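Local structure of putative alpha-N-acetylgalactosaminidase (Bacillus halodurans C-125, 3CC1) at residues 18-23 with 274-279; 161-166 with 202-207; 243-248 with 290-295. The protein probably hydrolyses terminal alpha-linked N-acetylgalactosamine from glycans, as a TIM-barrel glycosidase of the alpha-galactosidase family. All blocks are in the same frame, centred on the assembly; numbering follows the deposited sequence. Where two conformers were deposited one is given.

Contact 1. Residues 18-23 with 274-279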
loop_
_atom_site.group_PDB
_atom_site.type_symbol
_atom_site.label_atom_id
_atom_site.label_comp_id
_atom_site.label_asym_id
_atom_site.label_seq_id
_atom_site.Cartn_x
_atom_site.Cartn_y
_atom_site.Cartn_z
ATOM N N SER A 18 -30.530 -15.246 -6.367
ATOM C CA SER A 18 -31.361 -14.363 -7.200
ATOM C C SER A 18 -30.812 -12.937 -7.357
ATOM O O SER A 18 -31.315 -12.201 -8.190
ATOM C CB SER A 18 -32.772 -14.254 -6.621
ATOM O OG SER A 18 -32.790 -13.610 -5.364
ATOM N N TRP A 19 -29.785 -12.569 -6.593
ATOM C CA TRP A 19 -29.375 -11.161 -6.492
ATOM C C TRP A 19 -28.794 -10.543 -7.767
ATOM O O TRP A 19 -29.207 -9.458 -8.173
ATOM C CB TRP A 19 -28.396 -10.931 -5.332
ATOM C CG TRP A 19 -28.082 -9.485 -5.194
ATOM C CD1 TRP A 19 -26.970 -8.854 -5.659
ATOM C CD2 TRP A 19 -28.879 -8.464 -4.565
ATOM N NE1 TRP A 19 -27.029 -7.518 -5.373
ATOM C CE2 TRP A 19 -28.177 -7.246 -4.701
ATOM C CE3 TRP A 19 -30.106 -8.455 -3.906
ATOM C CZ2 TRP A 19 -28.676 -6.032 -4.228
ATOM C CZ3 TRP A 19 -30.597 -7.259 -3.420
ATOM C CH2 TRP A 19 -29.892 -6.062 -3.588
ATOM N N ASP A 20 -27.833 -11.210 -8.394
ATOM C CA ASP A 20 -27.113 -10.577 -9.527
ATOM C C ASP A 20 -28.010 -10.410 -10.780
ATOM O O ASP A 20 -27.751 -9.552 -11.617
ATOM C CB ASP A 20 -25.850 -11.346 -9.916
ATOM C CG ASP A 20 -24.682 -11.166 -8.954
ATOM O OD1 ASP A 20 -24.784 -10.494 -7.895
ATOM O OD2 ASP A 20 -23.604 -11.736 -9.290
ATOM N N CYS A 21 -29.049 -11.238 -10.891
ATOM C CA CYS A 21 -29.993 -11.183 -12.020
ATOM C C CYS A 21 -31.224 -10.352 -11.698
ATOM O O CYS A 21 -31.638 -9.556 -12.527
ATOM C CB CYS A 21 -30.381 -12.577 -12.562
ATOM S SG CYS A 21 -30.660 -13.879 -11.292
ATOM N N TYR A 22 -31.785 -10.500 -10.494
ATOM C CA TYR A 22 -33.093 -9.897 -10.181
ATOM C C TYR A 22 -33.094 -8.972 -8.961
ATOM O O TYR A 22 -34.133 -8.437 -8.553
ATOM C CB TYR A 22 -34.188 -10.986 -10.012
ATOM C CG TYR A 22 -34.353 -11.787 -11.268
ATOM C CD1 TYR A 22 -34.764 -11.160 -12.433
ATOM C CD2 TYR A 22 -34.024 -13.146 -11.318
ATOM C CE1 TYR A 22 -34.877 -11.848 -13.614
ATOM C CE2 TYR A 22 -34.142 -13.858 -12.497
ATOM C CZ TYR A 22 -34.582 -13.207 -13.640
ATOM O OH TYR A 22 -34.677 -13.878 -14.840
ATOM N N GLY A 23 -31.922 -8.763 -8.395
ATOM C CA GLY A 23 -31.796 -7.892 -7.254
ATOM C C GLY A 23 -32.659 -8.340 -6.106
ATOM O O GLY A 23 -32.635 -9.522 -5.707
HETATM N N MSE A 274 -20.707 -13.807 -4.991
HETATM C CA MSE A 274 -21.532 -14.539 -5.935
HETATM C C MSE A 274 -20.891 -14.446 -7.326
HETATM O O MSE A 274 -20.120 -13.518 -7.606
HETATM C CB MSE A 274 -22.962 -14.029 -5.862
HETATM C CG MSE A 274 -23.683 -14.437 -4.495
HETATM SE SE MSE A 274 -25.237 -13.402 -4.362
HETATM C CE MSE A 274 -24.752 -11.555 -4.725
ATOM N N LEU A 275 -21.134 -15.458 -8.154
ATOM C CA LEU A 275 -20.544 -15.524 -9.515
ATOM C C LEU A 275 -21.341 -14.716 -10.549
ATOM O O LEU A 275 -22.435 -15.131 -10.934
ATOM C CB LEU A 275 -20.416 -16.981 -9.985
ATOM C CG LEU A 275 -19.911 -17.970 -8.918
ATOM C CD1 LEU A 275 -20.050 -19.452 -9.418
ATOM C CD2 LEU A 275 -18.458 -17.588 -8.496
ATOM N N PRO A 276 -20.804 -13.533 -10.985
ATOM C CA PRO A 276 -21.525 -12.757 -11.972
ATOM C C PRO A 276 -21.197 -13.265 -13.366
ATOM O O PRO A 276 -20.368 -12.705 -14.092
ATOM C CB PRO A 276 -21.020 -11.341 -11.754
ATOM C CG PRO A 276 -19.604 -11.499 -11.260
ATOM C CD PRO A 276 -19.524 -12.888 -10.619
ATOM N N LEU A 277 -21.898 -14.329 -13.710
ATOM C CA LEU A 277 -21.724 -15.022 -14.962
ATOM C C LEU A 277 -23.019 -15.061 -15.743
ATOM O O LEU A 277 -24.116 -14.938 -15.182
ATOM C CB LEU A 277 -21.247 -16.453 -14.678
ATOM C CG LEU A 277 -19.869 -16.686 -14.055
ATOM C CD1 LEU A 277 -19.669 -18.158 -13.736
ATOM C CD2 LEU A 277 -18.760 -16.144 -14.930
ATOM N N GLY A 278 -22.885 -15.220 -17.059
ATOM C CA GLY A 278 -24.041 -15.317 -17.932
ATOM C C GLY A 278 -24.863 -14.055 -17.911
ATOM O O GLY A 278 -24.336 -12.974 -17.895
ATOM N N HIS A 279 -26.180 -14.233 -17.939
ATOM C CA HIS A 279 -27.151 -13.133 -18.041
ATOM C C HIS A 279 -27.531 -12.581 -16.654
ATOM O O HIS A 279 -28.185 -13.236 -15.834
ATOM C CB HIS A 279 -28.378 -13.610 -18.828
ATOM C CG HIS A 279 -29.338 -12.513 -19.217
ATOM N ND1 HIS A 279 -30.624 -12.780 -19.634
ATOM C CD2 HIS A 279 -29.209 -11.164 -19.240
ATOM C CE1 HIS A 279 -31.241 -11.640 -19.919
ATOM N NE2 HIS A 279 -30.409 -10.641 -19.679
#
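Two torsions bring W19 and M274 together beside D20. In W19, CG lies opposite the backbone N (chi1 -176°), which carries the indole past the selenomethionine methyl, while the D20 carboxylate reaches the chain of 274-279. M274 completes the meeting by bending at chi3 (-48°), so that its CE turns into the angle between indole and carboxylate. The methyl meets both, W19 CD1 at 3.6 Å and D20 OD1 at 3.3 Å, approaching the ring obliquely. D20 OD1 also sits at the indole edge, in the ring plane. The other oxygen, D20 OD2, rests 3.5 Å from P276 CA and 3.6 Å from P276 CB, the two side chains lying side by side and pointing the same way. P276 is the centre of an inverse gamma turn, closed by a weak bond from L277 N to L275 O. Farther along, C21 CB comes within 4.0 Å of H279 O, a looser touch, and the backbones of D20 and C21 bond onward to G281 and R283.

The short helix 19-22 follows strand 14-17, the first strand of the parallel barrel sheet, and so lies at the C-terminal end of the barrel, where this family has its active site. An imidazole bound close to the W19 side chain is consistent with a pocket there. W19 NE1 is hydrogen-bonded to D286, while L191 of a second subunit packs on the indole.

No hydrogen bond joins the two segments directly. Their match therefore depends on shape: the M274 methyl and P276 of one segment lie against the D20 carboxylate and the W19 indole of the other, held by van der Waals fit.

Contact 2. Residues 161-166 with 202-207. With SO4 (sulfate ion), chain D.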
loop_
_atom_site.group_PDB
_atom_site.type_symbol
_atom_site.label_atom_id
_atom_site.label_comp_id
_atom_site.label_asym_id
_atom_site.label_seq_id
_atom_site.Cartn_x
_atom_site.Cartn_y
_atom_site.Cartn_z
ATOM N N GLY A 161 -36.536 -11.432 26.172
ATOM C CA GLY A 161 -37.385 -11.588 24.978
ATOM C C GLY A 161 -36.659 -11.542 23.651
ATOM O O GLY A 161 -37.235 -11.858 22.603
ATOM N N ALA A 162 -35.381 -11.149 23.684
ATOM C CA ALA A 162 -34.582 -11.029 22.465
ATOM C C ALA A 162 -34.334 -12.405 21.825
ATOM O O ALA A 162 -34.471 -12.585 20.587
ATOM C CB ALA A 162 -33.242 -10.313 22.768
ATOM N N GLN A 163 -33.944 -13.372 22.657
ATOM C CA GLN A 163 -33.666 -14.719 22.182
ATOM C C GLN A 163 -34.961 -15.325 21.647
ATOM O O GLN A 163 -34.969 -16.048 20.651
ATOM C CB GLN A 163 -33.100 -15.603 23.309
ATOM C CG GLN A 163 -32.770 -17.006 22.825
ATOM C CD GLN A 163 -31.658 -17.006 21.813
ATOM O OE1 GLN A 163 -30.528 -16.614 22.130
ATOM N NE2 GLN A 163 -31.950 -17.450 20.593
ATOM N N SER A 164 -36.068 -14.996 22.304
ATOM C CA SER A 164 -37.383 -15.518 21.905
ATOM C C SER A 164 -37.750 -15.061 20.508
ATOM O O SER A 164 -38.282 -15.835 19.696
ATOM C CB SER A 164 -38.485 -15.091 22.876
ATOM O OG SER A 164 -38.323 -15.727 24.128
ATOM N N TYR A 165 -37.461 -13.799 20.224
ATOM C CA TYR A 165 -37.680 -13.270 18.878
ATOM C C TYR A 165 -36.932 -14.057 17.824
ATOM O O TYR A 165 -37.515 -14.507 16.841
ATOM C CB TYR A 165 -37.317 -11.787 18.783
ATOM C CG TYR A 165 -37.618 -11.280 17.420
ATOM C CD1 TYR A 165 -38.930 -11.195 16.976
ATOM C CD2 TYR A 165 -36.614 -11.010 16.519
ATOM C CE1 TYR A 165 -39.234 -10.805 15.667
ATOM C CE2 TYR A 165 -36.906 -10.587 15.222
ATOM C CZ TYR A 165 -38.203 -10.503 14.784
ATOM O OH TYR A 165 -38.480 -10.065 13.474
ATOM N N TYR A 166 -35.637 -14.253 18.038
ATOM C CA TYR A 166 -34.837 -15.001 17.068
ATOM C C TYR A 166 -35.301 -16.452 16.980
ATOM O O TYR A 166 -35.366 -17.027 15.912
ATOM C CB TYR A 166 -33.319 -14.838 17.354
ATOM C CG TYR A 166 -32.740 -13.568 16.734
ATOM C CD1 TYR A 166 -32.852 -13.337 15.388
ATOM C CD2 TYR A 166 -32.105 -12.599 17.500
ATOM C CE1 TYR A 166 -32.321 -12.214 14.803
ATOM C CE2 TYR A 166 -31.568 -11.452 16.919
ATOM C CZ TYR A 166 -31.674 -11.263 15.579
ATOM O OH TYR A 166 -31.128 -10.127 14.988
ATOM N N ILE A 202 -28.616 -15.824 17.260
ATOM C CA ILE A 202 -29.023 -16.372 15.973
ATOM C C ILE A 202 -28.601 -17.835 15.962
ATOM O O ILE A 202 -29.346 -18.724 15.582
ATOM C CB ILE A 202 -28.460 -15.555 14.778
ATOM C CG1 ILE A 202 -29.163 -14.182 14.742
ATOM C CG2 ILE A 202 -28.612 -16.345 13.456
ATOM C CD1 ILE A 202 -28.446 -13.077 13.947
ATOM N N GLN A 203 -27.405 -18.082 16.451
ATOM C CA GLN A 203 -26.842 -19.428 16.414
ATOM C C GLN A 203 -27.640 -20.390 17.288
ATOM O O GLN A 203 -27.961 -21.519 16.890
ATOM C CB GLN A 203 -25.364 -19.407 16.791
ATOM C CG GLN A 203 -24.479 -18.823 15.690
ATOM C CD GLN A 203 -23.036 -18.641 16.131
ATOM O OE1 GLN A 203 -22.767 -18.356 17.291
ATOM N NE2 GLN A 203 -22.102 -18.809 15.196
ATOM N N ARG A 204 -28.005 -19.913 18.468
ATOM C CA ARG A 204 -28.824 -20.688 19.377
ATOM C C ARG A 204 -30.212 -20.960 18.820
ATOM O O ARG A 204 -30.762 -22.045 19.017
ATOM C CB ARG A 204 -28.931 -19.980 20.727
ATOM C CG ARG A 204 -27.642 -20.040 21.475
ATOM C CD ARG A 204 -27.827 -19.680 22.923
ATOM N NE ARG A 204 -27.848 -18.238 23.085
ATOM C CZ ARG A 204 -26.794 -17.526 23.465
ATOM N NH1 ARG A 204 -25.644 -18.129 23.718
ATOM N NH2 ARG A 204 -26.891 -16.208 23.577
ATOM N N ALA A 205 -30.764 -19.960 18.125
ATOM C CA ALA A 205 -32.103 -20.043 17.534
ATOM C C ALA A 205 -32.146 -21.070 16.426
ATOM O O ALA A 205 -33.025 -21.921 16.391
ATOM C CB ALA A 205 -32.563 -18.654 17.003
ATOM N N ILE A 206 -31.187 -21.008 15.515
ATOM C CA ILE A 206 -31.174 -21.973 14.413
ATOM C C ILE A 206 -30.967 -23.388 14.980
ATOM O O ILE A 206 -31.525 -24.372 14.500
ATOM C CB ILE A 206 -30.154 -21.589 13.312
ATOM C CG1 ILE A 206 -30.472 -22.343 12.038
ATOM C CG2 ILE A 206 -28.708 -21.859 13.734
ATOM C CD1 ILE A 206 -29.714 -21.838 10.830
ATOM N N GLN A 207 -30.181 -23.482 16.031
ATOM C CA GLN A 207 -29.891 -24.783 16.634
ATOM C C GLN A 207 -31.123 -25.349 17.335
ATOM O O GLN A 207 -31.283 -26.548 17.432
ATOM C CB GLN A 207 -28.709 -24.710 17.606
ATOM C CG GLN A 207 -27.327 -24.827 16.909
HETATM S S SO4 D . -35.704 -14.909 26.453
HETATM O O1 SO4 D . -34.820 -16.067 26.367
HETATM O O2 SO4 D . -35.073 -13.722 27.014
HETATM O O3 SO4 D . -36.823 -15.223 27.313
HETATM O O4 SO4 D . -36.265 -14.572 25.141
HETATM O O HOH W 1 -29.543 -16.654 24.499
#
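Q163 and Y166 of helix 162-175 pack against I202, R204 and A205 of helix 196-208 in a helix-helix contact on the outer layer of the TIM barrel, the two helices flanking strand 180-184 in sequence. The two short helical segments run in broadly the same direction; their axes approach to 8.9 Å and cross at -49°. At the buried side, I202 CG1 lies over one face of the Y166 ring, 3.8 Å from its centroid, a CH-pi contact. A205 CB comes close to the helix backbone, 3.4 Å from Y166 O. The Y166 hydroxyl is held by E198.

Toward solvent the contact turns polar. Q163 sets CG opposite its backbone N and then bends at chi2 (65°), which swings the amide over to the other helix. There R204 NE gives a nearly straight hydrogen bond to Q163 OE1 at 3.3 Å; the oxygen lies in the guanidinium plane, but the donor stands above the amide plane, missing the lone pairs. A water donates to the same OE1 at 2.6 Å, while Q163 NE2 binds M201 O and N167.

A sulfate, probably from the crystallisation liquor, receives G161 N, S164 N and S164 OG at the start of helix 162-175. Anion binding at a helix N-terminus is familiar, and helices packed side by side around a parallel sheet are typical of the TIM barrel.

Contact 3. Residues 243-248 with 290-295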
loop_
_atom_site.group_PDB
_atom_site.type_symbol
_atom_site.label_atom_id
_atom_site.label_comp_id
_atom_site.label_asym_id
_atom_site.label_seq_id
_atom_site.Cartn_x
_atom_site.Cartn_y
_atom_site.Cartn_z
ATOM N N PHE A 243 -19.092 -8.071 -4.719
ATOM C CA PHE A 243 -18.468 -8.607 -5.885
ATOM C C PHE A 243 -19.415 -8.570 -7.053
ATOM O O PHE A 243 -20.591 -8.975 -6.971
ATOM C CB PHE A 243 -17.875 -9.995 -5.634
ATOM C CG PHE A 243 -17.043 -10.465 -6.769
ATOM C CD1 PHE A 243 -15.809 -9.889 -7.011
ATOM C CD2 PHE A 243 -17.515 -11.423 -7.648
ATOM C CE1 PHE A 243 -15.052 -10.288 -8.076
ATOM C CE2 PHE A 243 -16.766 -11.812 -8.711
ATOM C CZ PHE A 243 -15.517 -11.222 -8.945
ATOM N N TRP A 244 -18.862 -8.059 -8.157
ATOM C CA TRP A 244 -19.527 -7.962 -9.448
ATOM C C TRP A 244 -18.547 -8.187 -10.610
ATOM O O TRP A 244 -17.329 -8.337 -10.417
ATOM C CB TRP A 244 -20.204 -6.573 -9.614
ATOM C CG TRP A 244 -21.550 -6.439 -9.030
ATOM C CD1 TRP A 244 -21.893 -5.779 -7.880
ATOM C CD2 TRP A 244 -22.771 -6.953 -9.565
ATOM N NE1 TRP A 244 -23.238 -5.846 -7.678
ATOM C CE2 TRP A 244 -23.806 -6.564 -8.694
ATOM C CE3 TRP A 244 -23.090 -7.703 -10.695
ATOM C CZ2 TRP A 244 -25.134 -6.904 -8.912
ATOM C CZ3 TRP A 244 -24.391 -8.035 -10.910
ATOM C CH2 TRP A 244 -25.418 -7.604 -10.029
ATOM N N ASP A 245 -19.107 -8.180 -11.819
ATOM C CA ASP A 245 -18.345 -8.340 -13.098
ATOM C C ASP A 245 -17.557 -7.076 -13.477
ATOM O O ASP A 245 -17.843 -6.385 -14.478
ATOM C CB ASP A 245 -19.264 -8.802 -14.255
ATOM C CG ASP A 245 -20.467 -7.902 -14.469
ATOM O OD1 ASP A 245 -21.063 -7.390 -13.482
ATOM O OD2 ASP A 245 -20.836 -7.724 -15.631
ATOM N N ASP A 246 -16.598 -6.741 -12.626
ATOM C CA ASP A 246 -15.632 -5.693 -12.941
ATOM C C ASP A 246 -14.258 -6.136 -12.527
ATOM O O ASP A 246 -14.063 -6.655 -11.430
ATOM C CB ASP A 246 -15.965 -4.370 -12.254
ATOM C CG ASP A 246 -15.079 -3.221 -12.752
ATOM O OD1 ASP A 246 -13.985 -3.012 -12.160
ATOM O OD2 ASP A 246 -15.491 -2.509 -13.711
ATOM N N TRP A 247 -13.310 -5.974 -13.433
ATOM C CA TRP A 247 -11.953 -6.455 -13.170
ATOM C C TRP A 247 -11.361 -5.851 -11.907
ATOM O O TRP A 247 -10.608 -6.500 -11.193
ATOM C CB TRP A 247 -11.015 -6.192 -14.343
ATOM C CG TRP A 247 -9.598 -6.539 -14.018
ATOM C CD1 TRP A 247 -8.567 -5.683 -13.881
ATOM C CD2 TRP A 247 -9.070 -7.853 -13.765
ATOM N NE1 TRP A 247 -7.417 -6.376 -13.578
ATOM C CE2 TRP A 247 -7.701 -7.706 -13.474
ATOM C CE3 TRP A 247 -9.621 -9.123 -13.744
ATOM C CZ2 TRP A 247 -6.868 -8.792 -13.194
ATOM C CZ3 TRP A 247 -8.774 -10.212 -13.463
ATOM C CH2 TRP A 247 -7.433 -10.030 -13.187
ATOM N N SER A 248 -11.681 -4.599 -11.609
ATOM C CA SER A 248 -11.068 -3.977 -10.459
ATOM C C SER A 248 -11.434 -4.717 -9.166
ATOM O O SER A 248 -10.602 -4.865 -8.259
ATOM C CB SER A 248 -11.444 -2.490 -10.334
ATOM O OG SER A 248 -12.817 -2.404 -9.991
ATOM N N GLY A 290 -26.278 -2.427 -16.939
ATOM C CA GLY A 290 -27.679 -2.794 -16.962
ATOM C C GLY A 290 -27.882 -4.247 -17.379
ATOM O O GLY A 290 -27.047 -5.112 -17.144
ATOM N N ASP A 291 -29.030 -4.502 -17.979
ATOM C CA ASP A 291 -29.357 -5.833 -18.446
ATOM C C ASP A 291 -28.296 -6.278 -19.440
ATOM O O ASP A 291 -28.100 -5.655 -20.480
ATOM C CB ASP A 291 -30.750 -5.814 -19.057
ATOM C CG ASP A 291 -31.273 -7.207 -19.386
ATOM O OD1 ASP A 291 -30.485 -8.124 -19.590
ATOM O OD2 ASP A 291 -32.502 -7.384 -19.447
ATOM N N ARG A 292 -27.584 -7.350 -19.117
ATOM C CA ARG A 292 -26.343 -7.665 -19.811
ATOM C C ARG A 292 -25.894 -9.095 -19.674
ATOM O O ARG A 292 -26.338 -9.830 -18.790
ATOM C CB ARG A 292 -25.224 -6.766 -19.298
ATOM C CG ARG A 292 -24.682 -7.115 -17.910
ATOM C CD ARG A 292 -23.804 -6.004 -17.345
ATOM N NE ARG A 292 -23.336 -6.281 -15.976
ATOM C CZ ARG A 292 -24.027 -6.016 -14.872
ATOM N NH1 ARG A 292 -25.223 -5.484 -14.963
ATOM N NH2 ARG A 292 -23.524 -6.276 -13.672
ATOM N N TRP A 293 -25.007 -9.462 -20.594
ATOM C CA TRP A 293 -24.102 -10.569 -20.423
ATOM C C TRP A 293 -22.939 -10.086 -19.557
ATOM O O TRP A 293 -22.549 -8.921 -19.612
ATOM C CB TRP A 293 -23.545 -11.048 -21.756
ATOM C CG TRP A 293 -23.099 -12.424 -21.698
ATOM C CD1 TRP A 293 -21.792 -12.906 -21.676
ATOM C CD2 TRP A 293 -23.946 -13.564 -21.665
ATOM N NE1 TRP A 293 -21.806 -14.290 -21.639
ATOM C CE2 TRP A 293 -23.117 -14.712 -21.623
ATOM C CE3 TRP A 293 -25.320 -13.729 -21.667
ATOM C CZ2 TRP A 293 -23.645 -16.001 -21.579
ATOM C CZ3 TRP A 293 -25.837 -15.018 -21.641
ATOM C CH2 TRP A 293 -25.016 -16.122 -21.578
ATOM N N THR A 294 -22.404 -10.992 -18.752
ATOM C CA THR A 294 -21.277 -10.663 -17.892
ATOM C C THR A 294 -20.202 -9.882 -18.612
ATOM O O THR A 294 -19.870 -10.165 -19.729
ATOM C CB THR A 294 -20.659 -11.905 -17.221
ATOM O OG1 THR A 294 -19.597 -11.476 -16.364
ATOM C CG2 THR A 294 -20.128 -12.892 -18.226
ATOM N N ARG A 295 -19.676 -8.869 -17.944
ATOM C CA ARG A 295 -18.654 -8.027 -18.522
ATOM C C ARG A 295 -17.289 -8.712 -18.464
ATOM O O ARG A 295 -16.370 -8.262 -19.106
ATOM C CB ARG A 295 -18.580 -6.670 -17.813
ATOM C CG ARG A 295 -19.798 -5.801 -18.042
ATOM C CD ARG A 295 -19.883 -4.722 -16.989
ATOM N NE ARG A 295 -19.071 -3.575 -17.367
ATOM C CZ ARG A 295 -17.888 -3.266 -16.830
ATOM N NH1 ARG A 295 -17.314 -3.977 -15.851
ATOM N NH2 ARG A 295 -17.259 -2.201 -17.289
#
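D245 and R292 form a side-on, two-pronged salt bridge: R292 NH2 meets D245 OD1 at 2.7 Å and R292 NE meets D245 OD2 at 2.9 Å, both on syn lone pairs, with the two flat groups nearly coplanar. The pair ties an inverse gamma turn centred on D245, in the loop leading to barrel helix 247-262, to strand 292-293 of a small two-stranded antiparallel sheet. R292 keeps its chain extended from CG to NE, and its NH1 is fixed by G290 O.

D245 OD2 is gripped a second time, on its anti lone pair, by R295 N at 2.8 Å. R295 then bends at chi3 (85°), bringing NH1 to a lone pair of D245 O at 2.8 Å. A longer salt bridge from R295 NH1 to D246 OD2 is less certain, because D246 was modelled in two conformers. In one conformer D246, at the N-cap of helix 247-262, accepts from S248 N through OD1.

A leucine in place of R292 would probably leave D245 OD1 without this donor, the carboxylate without its chief countercharge and G290 O without its side-chain partner.

Packing adds to the bridge: the W244 ring crosses the R292 side chain, and W244 NE1 binds D286. The CG of R295 rests beside D245 OD2. Nearby, T294 OG1, itself bonded to P276 O, lies 3.4 Å from D245 CB.

How the contacts relate
Contacts 1 and 3 are neighbours, their centres 9 Å apart, and both draw on the chain between helices 247-262 and 298-310; H279 with D291, and P276 with T294, join them directly. D286 lies between them, accepting from W19 NE1 and W244 NE1. Contact 1 is buried and apolar around one carboxylate, whereas contact 3, only partly buried, relies on charged pairs and backbone bonds. Contact 2 stands apart, its nearest atoms about 18 Å from contact 1 and 21 Å from contact 3. It joins two regular helices on the barrel's outside, where an apolar inner side gives way to an amide, an arginine and water.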